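Side-chain contacts in metallo-beta-lactamase (Simiduia agarivorans, PDB 6MFI), which probably hydrolyses beta-lactam antibiotics, as a zinc-dependent enzyme of the B3 subclass that carries two metal ions in its active site: residues A[34-39]-A[46-51]; A[65-70]-A[248-253]; A[107-110]-A[114-117]; A[194-199]-A[205-210]. All coordinates share one frame; numbering follows the deposited sequence.

Contact 1: A[34-39]-A[46-51]; sequences VDSCAD and PGPPFR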
loop_
_atom_site.group_PDB
_atom_site.type_symbol
_atom_site.label_atom_id
_atom_site.label_comp_id
_atom_site.label_asym_id
_atom_site.label_seq_id
_atom_site.Cartn_x
_atom_site.Cartn_y
_atom_site.Cartn_z
ATOM N N VAL A 34 14.393 5.696 11.301
ATOM C CA VAL A 34 14.972 4.475 11.858
ATOM C C VAL A 34 15.127 4.604 13.367
ATOM O O VAL A 34 14.913 3.642 14.116
ATOM C CB VAL A 34 16.315 4.158 11.174
ATOM C CG1 VAL A 34 16.899 2.865 11.719
ATOM C CG2 VAL A 34 16.134 4.064 9.668
ATOM N N ASP A 35 15.489 5.799 13.841
ATOM C CA ASP A 35 15.608 6.016 15.278
ATOM C C ASP A 35 14.243 6.111 15.950
ATOM O O ASP A 35 14.126 5.833 17.150
ATOM C CB ASP A 35 16.420 7.283 15.554
ATOM C CG ASP A 35 17.840 7.193 15.027
ATOM O OD1 ASP A 35 18.394 6.073 14.990
ATOM O OD2 ASP A 35 18.403 8.243 14.650
ATOM N N SER A 36 13.207 6.493 15.204
ATOM C CA SER A 36 11.883 6.686 15.784
ATOM C C SER A 36 10.987 5.465 15.651
ATOM O O SER A 36 10.114 5.254 16.500
ATOM C CB SER A 36 11.186 7.885 15.134
ATOM O OG SER A 36 11.974 9.057 15.244
ATOM N N CYS A 37 11.173 4.660 14.607
ATOM C CA CYS A 37 10.302 3.528 14.325
ATOM C C CYS A 37 11.103 2.233 14.311
ATOM O O CYS A 37 12.260 2.209 13.877
ATOM C CB CYS A 37 9.583 3.717 12.984
ATOM S SG CYS A 37 8.634 5.256 12.866
ATOM N N ALA A 38 10.478 1.160 14.782
ATOM C CA ALA A 38 11.099 -0.152 14.869
ATOM C C ALA A 38 10.495 -1.089 13.826
ATOM O O ALA A 38 9.567 -0.736 13.094
ATOM C CB ALA A 38 10.941 -0.725 16.280
ATOM N N ASP A 39 11.040 -2.301 13.766
ATOM C CA ASP A 39 10.528 -3.309 12.848
ATOM C C ASP A 39 9.208 -3.868 13.365
ATOM O O ASP A 39 9.092 -4.215 14.545
ATOM C CB ASP A 39 11.548 -4.433 12.670
ATOM C CG ASP A 39 12.534 -4.154 11.554
ATOM O OD1 ASP A 39 12.107 -3.647 10.495
ATOM O OD2 ASP A 39 13.736 -4.441 11.733
ATOM N N PRO A 46 2.849 6.932 16.186
ATOM C CA PRO A 46 3.255 8.083 15.370
ATOM C C PRO A 46 4.692 7.948 14.889
ATOM O O PRO A 46 5.568 7.463 15.607
ATOM C CB PRO A 46 3.090 9.273 16.323
ATOM C CG PRO A 46 2.161 8.788 17.393
ATOM C CD PRO A 46 2.458 7.330 17.549
ATOM N N GLY A 47 4.925 8.386 13.654
ATOM C CA GLY A 47 6.239 8.347 13.062
ATOM C C GLY A 47 6.493 9.551 12.178
ATOM O O GLY A 47 5.562 10.214 11.710
ATOM N N PRO A 48 7.763 9.858 11.934
ATOM C CA PRO A 48 8.100 11.028 11.124
ATOM C C PRO A 48 7.990 10.716 9.643
ATOM O O PRO A 48 8.126 9.554 9.230
ATOM C CB PRO A 48 9.552 11.319 11.524
ATOM C CG PRO A 48 10.104 9.972 11.854
ATOM C CD PRO A 48 8.963 9.172 12.444
ATOM N N PRO A 49 7.735 11.723 8.811
ATOM C CA PRO A 49 7.763 11.520 7.363
ATOM C C PRO A 49 9.151 11.749 6.792
ATOM O O PRO A 49 9.950 12.530 7.311
ATOM C CB PRO A 49 6.779 12.582 6.856
ATOM C CG PRO A 49 6.956 13.710 7.824
ATOM C CD PRO A 49 7.297 13.086 9.166
ATOM N N PHE A 50 9.435 11.049 5.696
ATOM C CA PHE A 50 10.725 11.194 5.040
ATOM C C PHE A 50 10.551 11.052 3.535
ATOM O O PHE A 50 9.554 10.510 3.050
ATOM C CB PHE A 50 11.751 10.179 5.563
ATOM C CG PHE A 50 11.354 8.743 5.361
ATOM C CD1 PHE A 50 11.745 8.055 4.224
ATOM C CD2 PHE A 50 10.606 8.077 6.317
ATOM C CE1 PHE A 50 11.387 6.734 4.037
ATOM C CE2 PHE A 50 10.247 6.755 6.137
ATOM C CZ PHE A 50 10.638 6.083 4.996
ATOM N N ARG A 51 11.542 11.553 2.804
ATOM C CA ARG A 51 11.529 11.494 1.350
ATOM C C ARG A 51 12.071 10.153 0.874
ATOM O O ARG A 51 13.163 9.736 1.275
ATOM C CB ARG A 51 12.358 12.638 0.767
ATOM C CG ARG A 51 12.869 12.389 -0.642
ATOM C CD ARG A 51 13.748 13.533 -1.108
ATOM N NE ARG A 51 13.004 14.785 -1.211
ATOM C CZ ARG A 51 12.737 15.403 -2.358
ATOM N NH1 ARG A 51 13.161 14.888 -3.503
ATOM N NH2 ARG A 51 12.052 16.537 -2.358
#
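S36, in the last turn of helix 30-36, lays its CB against the ring of P48, 3.7 Å from P48 CD. Its hydroxyl group meets the same ring further out, with S36 OG 4.0 Å from P48 CG. A chi1 of -56° sets OG beside the residue's own backbone N, from where it also hydrogen-bonds to the carbonyl oxygen of H32 one turn back. The serine thus offers P48 the flank of its side chain while its polar end is tied into the helix.

C37 is where the chain leaves helical geometry, and its sulfur leans over the junction between G47 and P48. C37 SG is 3.9 Å from G47 CA and 4.0 Å from P48 CD. The G47-P48 peptide is trans, which brings CD of the proline ring next to the glycine CA, and one sulfur can therefore rest on both atoms. G47 has no side chain to stand between its backbone and that sulfur.

In the metallo-beta-lactamase fold this region is the N-terminal edge: 46-51 leads into strand 50-53, an outermost strand of the larger mixed sheet. The disulfide from C37 to C62 ties the end of helix 30-36 to the chain just beyond the next strand, 56-58.

After C37 the segment turns from P48 toward helix 259-265. The C37 carbonyl accepts a hydrogen bond from R260, the A38 amide meets D41, and D39 OD1 pairs with S255 OG.

Contact 2: A[65-70]-A[248-253]; sequences AAILIT and LLLTPH. With ZN (zinc ion), chain B.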
loop_
_atom_site.group_PDB
_atom_site.type_symbol
_atom_site.label_atom_id
_atom_site.label_comp_id
_atom_site.label_asym_id
_atom_site.label_seq_id
_atom_site.Cartn_x
_atom_site.Cartn_y
_atom_site.Cartn_z
ATOM N N ALA A 65 2.230 1.977 6.191
ATOM C CA ALA A 65 2.796 2.875 5.198
ATOM C C ALA A 65 1.713 3.701 4.513
ATOM O O ALA A 65 0.585 3.245 4.308
ATOM C CB ALA A 65 3.580 2.090 4.146
ATOM N N ALA A 66 2.077 4.933 4.168
ATOM C CA ALA A 66 1.262 5.807 3.336
ATOM C C ALA A 66 2.203 6.561 2.411
ATOM O O ALA A 66 3.167 7.175 2.875
ATOM C CB ALA A 66 0.433 6.783 4.178
ATOM N N ILE A 67 1.934 6.503 1.110
ATOM C CA ILE A 67 2.848 7.013 0.094
ATOM C C ILE A 67 2.252 8.276 -0.511
ATOM O O ILE A 67 1.144 8.248 -1.064
ATOM C CB ILE A 67 3.128 5.961 -0.989
ATOM C CG1 ILE A 67 3.586 4.650 -0.348
ATOM C CG2 ILE A 67 4.168 6.472 -1.973
ATOM C CD1 ILE A 67 4.796 4.800 0.550
ATOM N N LEU A 68 2.991 9.378 -0.415
ATOM C CA LEU A 68 2.598 10.658 -0.989
ATOM C C LEU A 68 3.456 10.946 -2.213
ATOM O O LEU A 68 4.690 10.924 -2.132
ATOM C CB LEU A 68 2.742 11.786 0.036
ATOM C CG LEU A 68 2.339 13.190 -0.424
ATOM C CD1 LEU A 68 0.823 13.323 -0.528
ATOM C CD2 LEU A 68 2.912 14.244 0.510
ATOM N N ILE A 69 2.803 11.212 -3.340
ATOM C CA ILE A 69 3.475 11.519 -4.598
ATOM C C ILE A 69 2.993 12.885 -5.060
ATOM O O ILE A 69 1.807 13.059 -5.365
ATOM C CB ILE A 69 3.206 10.446 -5.664
ATOM C CG1 ILE A 69 3.661 9.076 -5.158
ATOM C CG2 ILE A 69 3.914 10.798 -6.964
ATOM C CD1 ILE A 69 2.847 7.928 -5.697
ATOM N N THR A 70 3.908 13.849 -5.114
ATOM C CA THR A 70 3.573 15.240 -5.380
ATOM C C THR A 70 3.794 15.583 -6.847
ATOM O O THR A 70 4.741 15.099 -7.474
ATOM C CB THR A 70 4.406 16.175 -4.502
ATOM O OG1 THR A 70 5.792 16.049 -4.850
ATOM C CG2 THR A 70 4.225 15.823 -3.035
ATOM N N LEU A 248 12.742 0.189 -7.046
ATOM C CA LEU A 248 12.568 0.462 -5.626
ATOM C C LEU A 248 11.246 -0.141 -5.176
ATOM O O LEU A 248 10.226 0.026 -5.852
ATOM C CB LEU A 248 12.601 1.971 -5.349
ATOM C CG LEU A 248 12.895 2.456 -3.927
ATOM C CD1 LEU A 248 13.514 3.841 -3.967
ATOM C CD2 LEU A 248 11.636 2.467 -3.068
ATOM N N LEU A 249 11.265 -0.836 -4.042
ATOM C CA LEU A 249 10.099 -1.547 -3.535
ATOM C C LEU A 249 9.596 -0.902 -2.249
ATOM O O LEU A 249 10.385 -0.554 -1.365
ATOM C CB LEU A 249 10.424 -3.023 -3.280
ATOM C CG LEU A 249 9.251 -3.907 -2.849
ATOM C CD1 LEU A 249 8.272 -4.099 -3.995
ATOM C CD2 LEU A 249 9.752 -5.248 -2.338
ATOM N N LEU A 250 8.277 -0.750 -2.155
ATOM C CA LEU A 250 7.616 -0.227 -0.968
ATOM C C LEU A 250 6.429 -1.117 -0.626
ATOM O O LEU A 250 5.770 -1.666 -1.513
ATOM C CB LEU A 250 7.146 1.220 -1.173
ATOM C CG LEU A 250 8.241 2.286 -1.233
ATOM C CD1 LEU A 250 7.650 3.640 -1.595
ATOM C CD2 LEU A 250 8.989 2.360 0.089
ATOM N N THR A 251 6.161 -1.256 0.669
ATOM C CA THR A 251 5.122 -2.158 1.141
ATOM C C THR A 251 4.238 -1.468 2.168
ATOM O O THR A 251 4.715 -0.639 2.949
ATOM C CB THR A 251 5.731 -3.423 1.763
ATOM O OG1 THR A 251 6.720 -3.057 2.733
ATOM C CG2 THR A 251 6.375 -4.286 0.687
ATOM N N PRO A 252 2.938 -1.789 2.184
ATOM C CA PRO A 252 2.047 -1.184 3.191
ATOM C C PRO A 252 2.480 -1.467 4.616
ATOM O O PRO A 252 2.311 -0.614 5.496
ATOM C CB PRO A 252 0.684 -1.810 2.868
ATOM C CG PRO A 252 0.780 -2.208 1.437
ATOM C CD PRO A 252 2.199 -2.636 1.233
ATOM N N HIS A 253 3.022 -2.655 4.873
ATOM C CA HIS A 253 3.751 -2.908 6.103
ATOM C C HIS A 253 5.229 -2.728 5.798
ATOM O O HIS A 253 5.800 -3.546 5.062
ATOM C CB HIS A 253 3.476 -4.315 6.626
ATOM C CG HIS A 253 2.048 -4.546 7.012
ATOM N ND1 HIS A 253 1.540 -4.178 8.239
ATOM C CD2 HIS A 253 1.020 -5.104 6.330
ATOM C CE1 HIS A 253 0.260 -4.501 8.297
ATOM N NE2 HIS A 253 -0.080 -5.064 7.152
HETATM ZN ZN ZN B . -2.141 -4.967 6.781
HETATM O O HOH W 1 -3.621 -6.291 6.836
#
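I67 overlaps L250 at the ends of their side chains, where I67 CD1 lies 3.8 Å from L250 CD1. The isoleucine has CG1 beside its backbone N and bends again at chi2 (-56°), carrying CD1 across to one branch of the leucine. Y210 packs against both residues.

Closer to the metal, the methyl of A65 is pushed up against backbone: A65 CB is 3.2 Å from T251 O and 3.3 Å from P252 O. The A65 amide donates a short hydrogen bond of 2.7 Å to P252 O, and its N-H...O angle is 152°.

These segments belong to the two facing sheets of the alpha-beta/beta-alpha sandwich of the metallo-beta-lactamases. Strand 67-71 lies within the larger sheet, whereas strand 248-250 is an outer strand of the smaller one and runs out into the loop that carries H253.

That loop is braced from within as well. T251 OG1 donates a 2.6 Å bond to H253 O, approaching from above the carbonyl plane, and it also pairs with S257 OG. Beyond P252 the imidazole of H253 binds a zinc ion through NE2 at 2.1 Å, with D114, H115 and a water completing the coordination.

Contact 3: A[107-110]-A[114-117]; sequences LHSH and DHVG. With ZN (zinc ion), chain B; ZN (zinc ion), chain C.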
loop_
_atom_site.group_PDB
_atom_site.type_symbol
_atom_site.label_atom_id
_atom_site.label_comp_id
_atom_site.label_asym_id
_atom_site.label_seq_id
_atom_site.Cartn_x
_atom_site.Cartn_y
_atom_site.Cartn_z
ATOM N N LEU A 107 -5.541 6.576 -3.439
ATOM C CA LEU A 107 -5.424 5.194 -3.877
ATOM C C LEU A 107 -5.271 4.288 -2.662
ATOM O O LEU A 107 -5.132 4.748 -1.526
ATOM C CB LEU A 107 -4.241 5.011 -4.836
ATOM C CG LEU A 107 -4.206 5.935 -6.055
ATOM C CD1 LEU A 107 -2.966 5.669 -6.897
ATOM C CD2 LEU A 107 -5.471 5.777 -6.886
ATOM N N HIS A 108 -5.293 2.980 -2.911
ATOM C CA HIS A 108 -5.247 1.999 -1.838
ATOM C C HIS A 108 -4.402 0.807 -2.257
ATOM O O HIS A 108 -4.253 0.514 -3.447
ATOM C CB HIS A 108 -6.653 1.518 -1.452
ATOM C CG HIS A 108 -7.315 0.680 -2.503
ATOM N ND1 HIS A 108 -6.990 -0.643 -2.715
ATOM C CD2 HIS A 108 -8.284 0.976 -3.400
ATOM C CE1 HIS A 108 -7.726 -1.123 -3.700
ATOM N NE2 HIS A 108 -8.520 -0.161 -4.133
ATOM N N SER A 109 -3.853 0.117 -1.258
ATOM C CA SER A 109 -3.213 -1.172 -1.482
ATOM C C SER A 109 -4.272 -2.265 -1.464
ATOM O O SER A 109 -4.645 -2.792 -2.517
ATOM C CB SER A 109 -2.141 -1.436 -0.424
ATOM O OG SER A 109 -2.678 -1.338 0.884
ATOM N N HIS A 110 -4.766 -2.608 -0.275
ATOM C CA HIS A 110 -5.887 -3.525 -0.147
ATOM C C HIS A 110 -6.824 -3.022 0.943
ATOM O O HIS A 110 -6.456 -2.194 1.779
ATOM C CB HIS A 110 -5.426 -4.962 0.138
ATOM C CG HIS A 110 -4.687 -5.128 1.427
ATOM N ND1 HIS A 110 -3.312 -5.138 1.500
ATOM C CD2 HIS A 110 -5.132 -5.315 2.693
ATOM C CE1 HIS A 110 -2.941 -5.312 2.756
ATOM N NE2 HIS A 110 -4.026 -5.423 3.500
ATOM N N ASP A 114 -6.499 -1.716 8.589
ATOM C CA ASP A 114 -5.228 -1.112 8.967
ATOM C C ASP A 114 -4.608 -0.285 7.848
ATOM O O ASP A 114 -3.590 0.374 8.083
ATOM C CB ASP A 114 -4.240 -2.188 9.425
ATOM C CG ASP A 114 -4.060 -3.290 8.403
ATOM O OD1 ASP A 114 -5.072 -3.750 7.838
ATOM O OD2 ASP A 114 -2.903 -3.699 8.170
ATOM N N HIS A 115 -5.191 -0.293 6.652
ATOM C CA HIS A 115 -4.665 0.470 5.528
ATOM C C HIS A 115 -5.642 1.486 4.957
ATOM O O HIS A 115 -5.200 2.507 4.427
ATOM C CB HIS A 115 -4.222 -0.475 4.401
ATOM C CG HIS A 115 -3.206 -1.488 4.828
ATOM N ND1 HIS A 115 -1.942 -1.140 5.255
ATOM C CD2 HIS A 115 -3.270 -2.837 4.900
ATOM C CE1 HIS A 115 -1.271 -2.234 5.570
ATOM N NE2 HIS A 115 -2.053 -3.277 5.361
ATOM N N VAL A 116 -6.948 1.240 5.047
ATOM C CA VAL A 116 -7.938 2.140 4.464
ATOM C C VAL A 116 -8.981 2.517 5.509
ATOM O O VAL A 116 -10.037 3.065 5.174
ATOM C CB VAL A 116 -8.606 1.508 3.229
ATOM C CG1 VAL A 116 -7.578 1.247 2.140
ATOM C CG2 VAL A 116 -9.317 0.221 3.615
ATOM N N GLY A 117 -8.690 2.229 6.778
ATOM C CA GLY A 117 -9.658 2.508 7.828
ATOM C C GLY A 117 -9.972 3.985 7.968
ATOM O O GLY A 117 -11.109 4.363 8.263
HETATM ZN ZN ZN B . -2.141 -4.967 6.781
HETATM ZN ZN ZN C . -4.427 -6.863 5.120
HETATM O O HOH W 1 -3.621 -6.291 6.836
#
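H110 and H115 set their imidazoles nearly at right angles, an offset edge-to-face pair with planes at 79° and ring centroids 4.5 Å apart. The edge of H115 is directed at the face of H110, and H115 CD2 comes within 3.0 Å of H110 NE2. The rings serve different metals: H110 NE2 binds one zinc at 2.2 Å, and H115 NE2 binds the other. D114 holds its CG over one face of H115 and gives OD2 to the zinc of H115, at 2.0 Å. A water 2.0 Å from each metal bridges the two ions.

All three ligands belong to the HxHxDH signature of metallo-beta-lactamases; H112 and H188 join H110 at its zinc, and H253 joins D114 and H115. H110 ND1 is hydrogen-bonded to D212, a second-shell carboxylate that fixes the turn of the ring.

Away from the metals, V116 CG1 packs 3.7 Å from H108 CB and 3.6 Å from H110 O.

The first segment continues from strand 103-107 and the second lies on the short helix 113-116. Helix 134-142 packs on H108 through A136 and on V116 through M140, while L107 rests on W195 of strand 193-199.

Contact 4: A[194-199]-A[205-210]; sequences SWQWRA and CTTLVY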
loop_
_atom_site.group_PDB
_atom_site.type_symbol
_atom_site.label_atom_id
_atom_site.label_comp_id
_atom_site.label_asym_id
_atom_site.label_seq_id
_atom_site.Cartn_x
_atom_site.Cartn_y
_atom_site.Cartn_z
ATOM N N SER A 194 -1.421 -3.369 -6.677
ATOM C CA SER A 194 -0.013 -3.001 -6.616
ATOM C C SER A 194 0.224 -1.856 -7.588
ATOM O O SER A 194 -0.100 -1.969 -8.775
ATOM C CB SER A 194 0.894 -4.189 -6.951
ATOM O OG SER A 194 0.725 -5.240 -6.017
ATOM N N TRP A 195 0.780 -0.758 -7.086
ATOM C CA TRP A 195 0.943 0.464 -7.856
ATOM C C TRP A 195 2.398 0.646 -8.267
ATOM O O TRP A 195 3.321 0.294 -7.527
ATOM C CB TRP A 195 0.467 1.678 -7.054
ATOM C CG TRP A 195 -1.016 1.701 -6.867
ATOM C CD1 TRP A 195 -1.713 1.239 -5.789
ATOM C CD2 TRP A 195 -1.989 2.216 -7.785
ATOM N NE1 TRP A 195 -3.061 1.432 -5.979
ATOM C CE2 TRP A 195 -3.256 2.031 -7.196
ATOM C CE3 TRP A 195 -1.912 2.816 -9.046
ATOM C CZ2 TRP A 195 -4.436 2.423 -7.825
ATOM C CZ3 TRP A 195 -3.084 3.206 -9.668
ATOM C CH2 TRP A 195 -4.329 3.006 -9.057
ATOM N N GLN A 196 2.593 1.207 -9.458
ATOM C CA GLN A 196 3.923 1.420 -10.008
ATOM C C GLN A 196 3.966 2.768 -10.710
ATOM O O GLN A 196 3.114 3.060 -11.554
ATOM C CB GLN A 196 4.303 0.295 -10.980
ATOM C CG GLN A 196 5.299 0.695 -12.055
ATOM C CD GLN A 196 5.218 -0.198 -13.277
ATOM O OE1 GLN A 196 4.243 -0.157 -14.029
ATOM N NE2 GLN A 196 6.243 -1.018 -13.478
ATOM N N TRP A 197 4.955 3.585 -10.354
ATOM C CA TRP A 197 5.138 4.898 -10.953
ATOM C C TRP A 197 6.628 5.177 -11.086
ATOM O O TRP A 197 7.472 4.442 -10.566
ATOM C CB TRP A 197 4.456 5.997 -10.126
ATOM C CG TRP A 197 5.042 6.169 -8.757
ATOM C CD1 TRP A 197 5.960 7.100 -8.369
ATOM C CD2 TRP A 197 4.749 5.384 -7.594
ATOM N NE1 TRP A 197 6.257 6.944 -7.036
ATOM C CE2 TRP A 197 5.527 5.898 -6.537
ATOM C CE3 TRP A 197 3.904 4.298 -7.343
ATOM C CZ2 TRP A 197 5.486 5.363 -5.251
ATOM C CZ3 TRP A 197 3.864 3.769 -6.065
ATOM C CH2 TRP A 197 4.650 4.302 -5.036
ATOM N N ARG A 198 6.949 6.255 -11.794
ATOM C CA ARG A 198 8.323 6.690 -11.986
ATOM C C ARG A 198 8.576 7.967 -11.196
ATOM O O ARG A 198 7.725 8.860 -11.152
ATOM C CB ARG A 198 8.627 6.926 -13.468
ATOM C CG ARG A 198 8.666 5.662 -14.309
ATOM C CD ARG A 198 9.514 5.842 -15.563
ATOM N NE ARG A 198 9.108 7.000 -16.356
ATOM C CZ ARG A 198 9.730 8.175 -16.344
ATOM N NH1 ARG A 198 10.795 8.357 -15.576
ATOM N NH2 ARG A 198 9.285 9.171 -17.099
ATOM N N ALA A 199 9.751 8.046 -10.577
ATOM C CA ALA A 199 10.153 9.204 -9.788
ATOM C C ALA A 199 11.459 9.749 -10.348
ATOM O O ALA A 199 12.444 9.012 -10.462
ATOM C CB ALA A 199 10.308 8.837 -8.312
ATOM N N CYS A 205 15.704 7.705 -14.574
ATOM C CA CYS A 205 14.908 7.824 -13.357
ATOM C C CYS A 205 14.838 6.499 -12.607
ATOM O O CYS A 205 15.571 5.559 -12.912
ATOM C CB CYS A 205 13.495 8.312 -13.686
ATOM S SG CYS A 205 13.422 9.909 -14.527
ATOM N N THR A 206 13.944 6.433 -11.624
ATOM C CA THR A 206 13.749 5.246 -10.806
ATOM C C THR A 206 12.288 4.825 -10.866
ATOM O O THR A 206 11.386 5.664 -10.776
ATOM C CB THR A 206 14.163 5.501 -9.350
ATOM O OG1 THR A 206 15.537 5.907 -9.306
ATOM C CG2 THR A 206 13.988 4.243 -8.511
ATOM N N THR A 207 12.058 3.523 -11.025
ATOM C CA THR A 207 10.712 2.961 -11.068
ATOM C C THR A 207 10.387 2.384 -9.695
ATOM O O THR A 207 11.017 1.416 -9.253
ATOM C CB THR A 207 10.598 1.893 -12.152
ATOM O OG1 THR A 207 10.955 2.455 -13.420
ATOM C CG2 THR A 207 9.174 1.372 -12.226
ATOM N N LEU A 208 9.406 2.978 -9.022
ATOM C CA LEU A 208 8.972 2.537 -7.706
ATOM C C LEU A 208 7.713 1.690 -7.835
ATOM O O LEU A 208 6.850 1.967 -8.672
ATOM C CB LEU A 208 8.705 3.730 -6.784
ATOM C CG LEU A 208 9.901 4.464 -6.169
ATOM C CD1 LEU A 208 10.640 5.306 -7.201
ATOM C CD2 LEU A 208 9.451 5.328 -5.000
ATOM N N VAL A 209 7.612 0.658 -7.001
ATOM C CA VAL A 209 6.457 -0.231 -6.991
ATOM C C VAL A 209 5.965 -0.358 -5.557
ATOM O O VAL A 209 6.738 -0.721 -4.661
ATOM C CB VAL A 209 6.782 -1.616 -7.575
ATOM C CG1 VAL A 209 5.643 -2.585 -7.303
ATOM C CG2 VAL A 209 7.053 -1.511 -9.069
ATOM N N TYR A 210 4.686 -0.056 -5.341
ATOM C CA TYR A 210 4.046 -0.197 -4.035
ATOM C C TYR A 210 3.299 -1.528 -4.030
ATOM O O TYR A 210 2.089 -1.600 -4.245
ATOM C CB TYR A 210 3.124 0.988 -3.765
ATOM C CG TYR A 210 2.600 1.073 -2.349
ATOM C CD1 TYR A 210 3.463 1.055 -1.261
ATOM C CD2 TYR A 210 1.238 1.191 -2.101
ATOM C CE1 TYR A 210 2.982 1.141 0.034
ATOM C CE2 TYR A 210 0.749 1.277 -0.813
ATOM C CZ TYR A 210 1.624 1.254 0.251
ATOM O OH TYR A 210 1.134 1.342 1.532
#
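This is an antiparallel beta hairpin, strands 193-199 and 206-210, in the smaller sheet of the metallo-beta-lactamase sandwich. Six backbone hydrogen bonds join the strands, two each at W195-Y210, W197-L208 and A199-T206. The bond from Y210 N to W195 O is the shortest at 2.6 Å, whereas W195 N to Y210 O is longer, at 3.2 Å.

W197 lies on the face turned to the larger sheet, with L208 and Y210. Its CG sits between the backbone N and the carbonyl carbon (chi1 64°), a choice that folds the indole across the neighbouring strand. L208 CB then lies over one face as a CH-pi contact, 4.2 Å from the centroid of the six-membered ring. Y210 CB meets the same indole at its edge, 3.7 Å from W197 CZ3. On the same side, A199 CB touches L208 CD1. The indole N-H of W197 bonds to T56 OG1, and Y210 OH pairs with D79 OD2.

On the other face the contacts are lighter: Q196 CB packs 3.8 Å from V209 CG2, and Q196 CG lies against T207 CG2. The amide of Q196 runs on to Y183 and E245.

At the turn end of the hairpin, where C205 is disulfide-bonded to C200, the sulfur of C205 sits at the edge of the R198 guanidinium, 3.2 Å from NH1.

How the contacts relate
Contacts 2 and 3 meet at the active site: H253 NE2 and H115 NE2 are 3.2 Å apart on the same zinc, and P252 packs on S109 and H115. Contact 4 touches both. Its strand 206-210 neighbours strand 248-250 of contact 2, with V209 N 2.9 Å from L248 O, and W195 NE1 reaches H108 O of contact 3, also at 2.9 Å. Y210 reaches toward the site, its side chain about 9 Å from a zinc at nearest approach. Contact 1 lies apart, its nearest atoms about 6 Å from contact 2, and the side chain of C37 is about 12 Å from that of H253.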